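Local coordinates for protein LytB (PDB 4N7B) that catalyses the last step of the apicoplast isoprenoid precursor pathway, reducing HMBPP to isopentenyl and dimethylallyl diphosphate with an iron-sulfur cluster, at residues 315-320 / 412-417; 323-328 / 351-356; 334-339 / 369-374. All blocks are in the same frame, centred on the assembly; numbering follows the deposited sequence.

Contact 1. Residues 315-320 / 412-417. With F3S (Fe3-s4 cluster), chain B.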
loop_
_atom_site.group_PDB
_atom_site.type_symbol
_atom_site.label_atom_id
_atom_site.label_comp_id
_atom_site.label_asym_id
_atom_site.label_seq_id
_atom_site.Cartn_x
_atom_site.Cartn_y
_atom_site.Cartn_z
ATOM N N CYS A 315 3.432 7.807 3.798
ATOM C CA CYS A 315 3.636 6.835 4.858
ATOM C C CYS A 315 5.096 6.806 5.330
ATOM O O CYS A 315 6.011 6.734 4.513
ATOM C CB CYS A 315 3.239 5.438 4.383
ATOM S SG CYS A 315 3.482 4.238 5.716
ATOM N N PRO A 316 5.319 6.850 6.652
ATOM C CA PRO A 316 6.686 6.798 7.191
ATOM C C PRO A 316 7.525 5.645 6.646
ATOM O O PRO A 316 8.755 5.777 6.590
ATOM C CB PRO A 316 6.464 6.636 8.692
ATOM C CG PRO A 316 5.115 7.331 8.949
ATOM C CD PRO A 316 4.305 7.052 7.703
ATOM N N LEU A 317 6.890 4.537 6.267
ATOM C CA LEU A 317 7.635 3.352 5.825
ATOM C C LEU A 317 7.912 3.419 4.334
ATOM O O LEU A 317 8.780 2.705 3.821
ATOM C CB LEU A 317 6.898 2.049 6.195
ATOM C CG LEU A 317 6.628 1.884 7.710
ATOM C CD1 LEU A 317 5.750 0.657 7.979
ATOM C CD2 LEU A 317 7.930 1.784 8.493
ATOM N N VAL A 318 7.185 4.292 3.638
ATOM C CA VAL A 318 7.565 4.672 2.276
ATOM C C VAL A 318 8.695 5.700 2.376
ATOM O O VAL A 318 9.702 5.596 1.677
ATOM C CB VAL A 318 6.376 5.252 1.476
ATOM C CG1 VAL A 318 6.854 5.936 0.206
ATOM C CG2 VAL A 318 5.387 4.156 1.144
ATOM N N ASN A 319 8.560 6.665 3.283
ATOM C CA ASN A 319 9.622 7.641 3.469
ATOM C C ASN A 319 10.924 6.939 3.834
ATOM O O ASN A 319 12.010 7.372 3.449
ATOM C CB ASN A 319 9.257 8.649 4.544
ATOM C CG ASN A 319 10.338 9.687 4.751
ATOM O OD1 ASN A 319 10.557 10.548 3.902
ATOM N ND2 ASN A 319 11.006 9.623 5.894
ATOM N N LYS A 320 10.810 5.849 4.585
ATOM C CA LYS A 320 11.971 5.059 4.951
ATOM C C LYS A 320 12.753 4.668 3.700
ATOM O O LYS A 320 13.963 4.850 3.636
ATOM C CB LYS A 320 11.504 3.818 5.682
ATOM C CG LYS A 320 12.556 2.799 5.994
ATOM C CD LYS A 320 11.833 1.593 6.587
ATOM C CE LYS A 320 12.760 0.569 7.172
ATOM N NZ LYS A 320 12.073 -0.755 7.287
ATOM N N ILE A 412 9.655 -4.233 2.555
ATOM C CA ILE A 412 8.253 -4.649 2.577
ATOM C C ILE A 412 7.714 -4.383 3.984
ATOM O O ILE A 412 8.282 -4.876 4.965
ATOM C CB ILE A 412 8.101 -6.131 2.201
ATOM C CG1 ILE A 412 8.460 -6.337 0.728
ATOM C CG2 ILE A 412 6.672 -6.598 2.441
ATOM C CD1 ILE A 412 8.360 -7.757 0.301
ATOM N N CYS A 413 6.633 -3.602 4.093
ATOM C CA CYS A 413 6.158 -3.102 5.401
ATOM C C CYS A 413 5.424 -4.151 6.260
ATOM O O CYS A 413 4.995 -5.210 5.781
ATOM C CB CYS A 413 5.241 -1.893 5.196
ATOM S SG CYS A 413 3.627 -2.303 4.514
ATOM N N TYR A 414 5.267 -3.815 7.536
ATOM C CA TYR A 414 4.713 -4.717 8.523
ATOM C C TYR A 414 3.299 -5.124 8.092
ATOM O O TYR A 414 2.877 -6.265 8.313
ATOM C CB TYR A 414 4.710 -4.032 9.925
ATOM C CG TYR A 414 3.587 -3.054 10.058
ATOM C CD1 TYR A 414 3.656 -1.797 9.459
ATOM C CD2 TYR A 414 2.414 -3.409 10.714
ATOM C CE1 TYR A 414 2.590 -0.920 9.542
ATOM C CE2 TYR A 414 1.355 -2.540 10.804
ATOM C CZ TYR A 414 1.441 -1.306 10.220
ATOM O OH TYR A 414 0.377 -0.456 10.313
ATOM N N ALA A 415 2.562 -4.203 7.466
ATOM C CA ALA A 415 1.147 -4.460 7.153
ATOM C C ALA A 415 1.006 -5.449 6.015
ATOM O O ALA A 415 0.151 -6.340 6.043
ATOM C CB ALA A 415 0.415 -3.164 6.824
ATOM N N THR A 416 1.868 -5.304 5.020
ATOM C CA THR A 416 1.902 -6.215 3.874
ATOM C C THR A 416 2.305 -7.627 4.348
ATOM O O THR A 416 1.623 -8.635 4.096
ATOM C CB THR A 416 2.886 -5.671 2.873
ATOM O OG1 THR A 416 2.407 -4.403 2.399
ATOM C CG2 THR A 416 3.082 -6.616 1.701
ATOM N N THR A 417 3.391 -7.682 5.098
ATOM C CA THR A 417 3.886 -8.943 5.649
ATOM C C THR A 417 2.803 -9.627 6.492
ATOM O O THR A 417 2.511 -10.810 6.345
ATOM C CB THR A 417 5.108 -8.677 6.564
ATOM O OG1 THR A 417 6.185 -8.180 5.774
ATOM C CG2 THR A 417 5.543 -9.942 7.289
HETATM FE FE1 F3S B . 0.266 0.949 4.701
HETATM FE FE3 F3S B . 2.565 2.348 4.810
HETATM FE FE4 F3S B . 2.542 -0.296 4.328
HETATM S S1 F3S B . 0.716 2.861 3.730
HETATM S S2 F3S B . 0.627 -0.724 3.277
HETATM S S3 F3S B . 1.926 0.758 6.172
HETATM S S4 F3S B . 3.856 1.209 3.411
#

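Contact 2. Residues 323-328 / 351-356. With NA (sodium ion), chain F.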
loop_
_atom_site.group_PDB
_atom_site.type_symbol
_atom_site.label_atom_id
_atom_site.label_comp_id
_atom_site.label_asym_id
_atom_site.label_seq_id
_atom_site.Cartn_x
_atom_site.Cartn_y
_atom_site.Cartn_z
ATOM N N VAL A 323 14.475 7.493 1.957
ATOM C CA VAL A 323 15.578 7.986 2.756
ATOM C C VAL A 323 16.834 7.126 2.573
ATOM O O VAL A 323 17.926 7.648 2.358
ATOM C CB VAL A 323 15.145 8.039 4.243
ATOM C CG1 VAL A 323 16.327 7.874 5.147
ATOM C CG2 VAL A 323 14.408 9.338 4.509
ATOM N N TYR A 324 16.685 5.811 2.649
ATOM C CA TYR A 324 17.822 4.929 2.403
ATOM C C TYR A 324 18.409 5.153 1.006
ATOM O O TYR A 324 19.619 5.107 0.822
ATOM C CB TYR A 324 17.423 3.460 2.564
ATOM C CG TYR A 324 17.592 2.977 3.985
ATOM C CD1 TYR A 324 18.826 2.523 4.453
ATOM C CD2 TYR A 324 16.535 3.034 4.875
ATOM C CE1 TYR A 324 18.979 2.102 5.772
ATOM C CE2 TYR A 324 16.673 2.619 6.180
ATOM C CZ TYR A 324 17.885 2.148 6.626
ATOM O OH TYR A 324 17.982 1.748 7.942
ATOM N N VAL A 325 17.547 5.404 0.027
ATOM C CA VAL A 325 17.992 5.588 -1.338
ATOM C C VAL A 325 18.902 6.818 -1.452
ATOM O O VAL A 325 19.987 6.755 -2.043
ATOM C CB VAL A 325 16.791 5.730 -2.288
ATOM C CG1 VAL A 325 17.230 6.349 -3.601
ATOM C CG2 VAL A 325 16.132 4.361 -2.520
ATOM N N GLN A 326 18.455 7.936 -0.896
ATOM C CA GLN A 326 19.250 9.158 -0.909
ATOM C C GLN A 326 20.557 8.948 -0.163
ATOM O O GLN A 326 21.618 9.400 -0.600
ATOM C CB GLN A 326 18.482 10.297 -0.246
ATOM C CG GLN A 326 17.415 10.932 -1.130
ATOM C CD GLN A 326 16.528 11.914 -0.354
ATOM O OE1 GLN A 326 15.523 11.517 0.234
ATOM N NE2 GLN A 326 16.908 13.193 -0.344
ATOM N N MET A 327 20.480 8.265 0.975
ATOM C CA MET A 327 21.650 8.100 1.839
ATOM C C MET A 327 22.726 7.245 1.181
ATOM O O MET A 327 23.926 7.533 1.281
ATOM C CB MET A 327 21.242 7.451 3.153
ATOM C CG MET A 327 22.413 7.121 4.070
ATOM S SD MET A 327 21.834 6.358 5.599
ATOM C CE MET A 327 20.795 5.036 5.047
ATOM N N LYS A 328 22.298 6.178 0.519
ATOM C CA LYS A 328 23.250 5.274 -0.123
ATOM C C LYS A 328 23.764 5.846 -1.428
ATOM O O LYS A 328 24.901 5.585 -1.826
ATOM C CB LYS A 328 22.619 3.902 -0.341
ATOM C CG LYS A 328 22.427 3.152 0.961
ATOM C CD LYS A 328 23.776 2.940 1.641
ATOM C CE LYS A 328 23.624 2.359 3.019
ATOM N NZ LYS A 328 24.954 1.988 3.558
ATOM N N ASN A 351 12.752 8.629 -8.162
ATOM C CA ASN A 351 13.181 9.986 -8.460
ATOM C C ASN A 351 13.981 10.646 -7.348
ATOM O O ASN A 351 14.367 11.803 -7.468
ATOM C CB ASN A 351 11.982 10.838 -8.865
ATOM C CG ASN A 351 11.637 10.666 -10.331
ATOM O OD1 ASN A 351 12.524 10.535 -11.168
ATOM N ND2 ASN A 351 10.354 10.650 -10.644
ATOM N N GLU A 352 14.255 9.911 -6.276
ATOM C CA GLU A 352 15.129 10.430 -5.229
ATOM C C GLU A 352 16.589 10.307 -5.661
ATOM O O GLU A 352 17.435 11.068 -5.206
ATOM C CB GLU A 352 14.900 9.696 -3.912
ATOM C CG GLU A 352 13.518 9.912 -3.293
ATOM C CD GLU A 352 13.366 11.266 -2.598
ATOM O OE1 GLU A 352 14.344 12.037 -2.553
ATOM O OE2 GLU A 352 12.261 11.558 -2.089
ATOM N N ALA A 353 16.885 9.353 -6.540
ATOM C CA ALA A 353 18.234 9.205 -7.086
ATOM C C ALA A 353 18.165 8.613 -8.497
ATOM O O ALA A 353 18.718 7.549 -8.760
ATOM C CB ALA A 353 19.080 8.321 -6.176
ATOM N N PRO A 354 17.494 9.320 -9.418
ATOM C CA PRO A 354 17.126 8.778 -10.735
ATOM C C PRO A 354 18.325 8.350 -11.599
ATOM O O PRO A 354 18.220 7.388 -12.361
ATOM C CB PRO A 354 16.378 9.946 -11.393
ATOM C CG PRO A 354 16.907 11.173 -10.718
ATOM C CD PRO A 354 17.224 10.766 -9.311
ATOM N N HIS A 355 19.449 9.041 -11.474
ATOM C CA HIS A 355 20.582 8.790 -12.359
ATOM C C HIS A 355 21.430 7.614 -11.895
ATOM O O HIS A 355 22.291 7.157 -12.634
ATOM C CB HIS A 355 21.452 10.043 -12.490
ATOM C CG HIS A 355 20.728 11.217 -13.069
ATOM N ND1 HIS A 355 19.693 11.083 -13.976
ATOM C CD2 HIS A 355 20.875 12.547 -12.868
ATOM C CE1 HIS A 355 19.241 12.275 -14.304
ATOM N NE2 HIS A 355 19.940 13.185 -13.644
ATOM N N CYS A 356 21.184 7.118 -10.683
ATOM C CA CYS A 356 21.945 5.978 -10.188
ATOM C C CYS A 356 21.023 4.863 -9.688
ATOM O O CYS A 356 21.460 3.962 -8.981
ATOM C CB CYS A 356 22.935 6.412 -9.099
ATOM S SG CYS A 356 22.126 6.981 -7.605
HETATM NA NA NA F . 15.531 1.253 9.560
#

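Contact 3. Residues 334-339 / 369-374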
loop_
_atom_site.group_PDB
_atom_site.type_symbol
_atom_site.label_atom_id
_atom_site.label_comp_id
_atom_site.label_asym_id
_atom_site.label_seq_id
_atom_site.Cartn_x
_atom_site.Cartn_y
_atom_site.Cartn_z
ATOM N N ASP A 334 25.124 2.332 -6.388
ATOM C CA ASP A 334 24.043 2.347 -7.344
ATOM C C ASP A 334 22.929 1.593 -6.668
ATOM O O ASP A 334 23.184 0.720 -5.849
ATOM C CB ASP A 334 24.433 1.694 -8.664
ATOM C CG ASP A 334 24.806 2.716 -9.723
ATOM O OD1 ASP A 334 25.505 3.694 -9.383
ATOM O OD2 ASP A 334 24.390 2.549 -10.891
ATOM N N ILE A 335 21.692 1.933 -6.997
ATOM C CA ILE A 335 20.564 1.393 -6.270
ATOM C C ILE A 335 19.659 0.570 -7.159
ATOM O O ILE A 335 19.250 1.031 -8.223
ATOM C CB ILE A 335 19.747 2.514 -5.636
ATOM C CG1 ILE A 335 20.396 2.937 -4.311
ATOM C CG2 ILE A 335 18.335 2.042 -5.345
ATOM C CD1 ILE A 335 20.962 4.297 -4.342
ATOM N N ILE A 336 19.346 -0.647 -6.722
ATOM C CA ILE A 336 18.398 -1.484 -7.447
ATOM C C ILE A 336 17.058 -1.425 -6.742
ATOM O O ILE A 336 16.961 -1.743 -5.572
ATOM C CB ILE A 336 18.843 -2.947 -7.541
ATOM C CG1 ILE A 336 19.837 -3.147 -8.683
ATOM C CG2 ILE A 336 17.674 -3.817 -7.913
ATOM C CD1 ILE A 336 21.148 -2.508 -8.483
ATOM N N LEU A 337 16.028 -1.016 -7.468
ATOM C CA LEU A 337 14.703 -0.837 -6.903
ATOM C C LEU A 337 13.779 -1.910 -7.453
ATOM O O LEU A 337 13.400 -1.849 -8.613
ATOM C CB LEU A 337 14.164 0.539 -7.285
ATOM C CG LEU A 337 12.702 0.845 -6.937
ATOM C CD1 LEU A 337 12.381 0.443 -5.522
ATOM C CD2 LEU A 337 12.441 2.323 -7.134
ATOM N N ILE A 338 13.442 -2.903 -6.634
ATOM C CA ILE A 338 12.531 -3.966 -7.066
ATOM C C ILE A 338 11.082 -3.514 -6.889
ATOM O O ILE A 338 10.641 -3.244 -5.783
ATOM C CB ILE A 338 12.735 -5.231 -6.224
ATOM C CG1 ILE A 338 14.217 -5.608 -6.188
ATOM C CG2 ILE A 338 11.910 -6.362 -6.784
ATOM C CD1 ILE A 338 14.521 -6.847 -5.376
ATOM N N GLY A 339 10.340 -3.401 -7.971
ATOM C CA GLY A 339 8.963 -2.967 -7.864
ATOM C C GLY A 339 8.433 -2.772 -9.256
ATOM O O GLY A 339 9.171 -3.004 -10.215
ATOM N N LEU A 369 21.261 -6.380 -15.910
ATOM C CA LEU A 369 22.092 -5.468 -15.132
ATOM C C LEU A 369 23.580 -5.740 -15.334
ATOM O O LEU A 369 24.027 -6.884 -15.268
ATOM C CB LEU A 369 21.774 -5.582 -13.645
ATOM C CG LEU A 369 20.401 -5.092 -13.209
ATOM C CD1 LEU A 369 20.243 -5.334 -11.720
ATOM C CD2 LEU A 369 20.236 -3.613 -13.541
ATOM N N ASN A 370 24.349 -4.679 -15.556
ATOM C CA ASN A 370 25.800 -4.792 -15.616
ATOM C C ASN A 370 26.473 -3.680 -14.849
ATOM O O ASN A 370 26.105 -2.514 -14.987
ATOM C CB ASN A 370 26.286 -4.786 -17.062
ATOM C CG ASN A 370 26.129 -6.133 -17.721
ATOM O OD1 ASN A 370 26.973 -7.015 -17.551
ATOM N ND2 ASN A 370 25.041 -6.308 -18.468
ATOM N N PHE A 371 27.462 -4.051 -14.043
ATOM C CA PHE A 371 28.212 -3.093 -13.241
ATOM C C PHE A 371 29.657 -3.531 -13.131
ATOM O O PHE A 371 29.943 -4.726 -13.102
ATOM C CB PHE A 371 27.645 -2.998 -11.824
ATOM C CG PHE A 371 26.211 -2.555 -11.765
ATOM C CD1 PHE A 371 25.882 -1.220 -11.897
ATOM C CD2 PHE A 371 25.199 -3.473 -11.567
ATOM C CE1 PHE A 371 24.563 -0.805 -11.831
ATOM C CE2 PHE A 371 23.879 -3.068 -11.509
ATOM C CZ PHE A 371 23.559 -1.731 -11.645
ATOM N N PRO A 372 30.576 -2.560 -13.054
ATOM C CA PRO A 372 31.962 -2.861 -12.688
ATOM C C PRO A 372 32.001 -3.689 -11.410
ATOM O O PRO A 372 31.059 -3.653 -10.611
ATOM C CB PRO A 372 32.564 -1.479 -12.447
ATOM C CG PRO A 372 31.760 -0.563 -13.304
ATOM C CD PRO A 372 30.364 -1.121 -13.292
ATOM N N LEU A 373 33.086 -4.425 -11.218
ATOM C CA LEU A 373 33.166 -5.394 -10.135
ATOM C C LEU A 373 33.368 -4.730 -8.772
ATOM O O LEU A 373 33.053 -5.312 -7.731
ATOM C CB LEU A 373 34.309 -6.367 -10.410
ATOM C CG LEU A 373 34.284 -7.612 -9.531
ATOM C CD1 LEU A 373 33.057 -8.461 -9.861
ATOM C CD2 LEU A 373 35.576 -8.397 -9.702
ATOM N N ASN A 374 33.888 -3.509 -8.787
ATOM C CA ASN A 374 34.176 -2.775 -7.561
ATOM C C ASN A 374 32.973 -1.953 -7.098
ATOM O O ASN A 374 33.024 -1.280 -6.061
ATOM C CB ASN A 374 35.387 -1.854 -7.773
ATOM C CG ASN A 374 35.125 -0.764 -8.807
ATOM O OD1 ASN A 374 34.177 -0.847 -9.588
ATOM N ND2 ASN A 374 35.976 0.262 -8.819
#

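Contact 1. Residues 315-320 / 412-417
Leu317 reaches over from the first turn of helix 316-329 and sets one methyl, CD1, against Cys413 and Tyr414 at the start of helix 414-427. That methyl meets the tyrosine ring at its edge, near the ring plane, with Leu317 CD1 3.5 Å from Tyr414 CD1, and the two side chains run at about a right angle to each other. The same methyl lies 3.8 Å from Cys413 CB. No hydrogen bond crosses between the segments; besides this apolar contact they are joined through the iron-sulfur cluster, which both cysteines bind. Cys315 SG binds FE3 and Cys413 SG binds FE4, each at 2.3 Å. The two thiolates get there differently. In Cys315 the sulfur is anti to the backbone N (chi1 -179°), whereas in Cys413 it stands between N and the carbonyl carbon (chi1 72°). Each cysteine is also the N-cap of its helix: Leu317 N donates to Cys315 SG over 3.5 Å, and Thr416 N donates to Cys413 SG over the same length at 160°. Tyr414 extends past the cluster, its CE1 3.8 Å from the sulfide S3. Ala415 CB sits over the centre of one ring face, and the phenol OH is fixed by a hydrogen bond with Lys232 N, next to the third cluster cysteine, Cys231. Trp520 packs on Leu317 from a loop near the C terminus. The cluster has three irons, consistent with loss of one from the oxygen-sensitive [4Fe-4S] form that the enzyme initially contains. Because each sulfur accepts an N-H from the first turn of a helix while binding iron, the N-H groups and helix dipoles would be expected to stabilise thiolate charge and probably influence the cluster's redox potential.

Contact 2. Residues 323-328 / 351-356
Val325 and Gln326, on one side of helix 316-329, face the irregular loop 351-356, which follows helix 344-350; the backbones come nearest at Gln326 and Glu352, whose CA atoms are 6.1 Å apart. The helical segment keeps its regular bonding, Met327 N to Val323 O and Lys328 N to Tyr324 O, while the loop turns back on itself through Cys356 N and Ala353 O. Val325 supplies the apolar centre. Its CG1 branch, anti to the backbone N (chi1 162°), points at the loop and comes within 3.7 Å of Ala353 CB, with Glu352 CB a little farther off at 4.1 Å. Beside it, the extended chain of Gln326 passes the bent chain of Glu352. The amide and carboxylate planes are only 21° apart, and Gln326 OE1 lies 3.1 Å from Glu352 OE1. Two acceptors face each other there, so the approach is no hydrogen bond; Gln326 CG instead packs on Glu352 CB at 3.9 Å. The other carboxylate oxygen, Glu352 OE2, is held by His322 ND1, one turn earlier on the same helix, which ties the loop to the helix by a polar bond as well. On the far side of the helix, Tyr324 OH binds a sodium ion. Val325 also rests on Val380 of strand 377-381, Glu352 touches Pro297 of helix 297-305, and Cys356 leads into strand 357-360, pairing by its backbone with Ile335 of strand 334-338.

Contact 3. Residues 334-339 / 369-374
Strand 334-338 and the irregular loop 369-374 keep their backbones well apart, 9.0 Å between the CA atoms of Asp334 and Phe371 and 9.4 Å between those of Ile336 and Leu369, so side chains alone bridge the gap. Ile336 and Leu369 reach toward each other, the leucine methyl CD1 lying 3.8 Å from the methylene CG1 of Ile336. Chi1 (-82°) puts CG1 beside the backbone N and facing Leu369, and the turn at chi2 (68°) carries CD1 on to Phe371, 4.1 Å from its CZ. The strand is an inner member of a four-stranded parallel sheet, between 357-360 and 377-381, and the loop belongs to the helical crossover that leaves strand 357-360 through helix 363-368 and returns in strand 377-381, a right-handed beta-alpha-beta connection as in the Rossmann-like folds. At the strand's start, Asp334 OD2 lies near the plane of the Phe371 ring, at its edge, 3.5 Å from CE1; the carboxylate plane is turned 78° from the ring. This oxygen takes a hydrogen bond from His358 NE2, and the imidazole of His358 in turn meets the Phe371 ring edge-to-face. Leu397 of helix 387-400 packs on Ile336, while Phe401 lies against Leu369 and Leu377 against Phe371.

Helix 316-329 begins at the cluster with 315-320, carries 323-328 on its later turns, and leads into strand 334-338. Contact 2 closes the first loop when the chain returns at 351-356, and contact 3 closes the next at 369-374. These two cross, since 334-339 lies inside the loop of contact 2 and 351-356 inside that of contact 3; they also touch directly. Both are nested in the long loop closed by contact 1 at 412-417. Contact 1 brings the starts of helices 316-329 and 414-427 together at the cluster, contact 2 fastens the first of these helices to the loop before strand 357-360, and contact 3 packs strand 334-338 against the loop before strand 377-381.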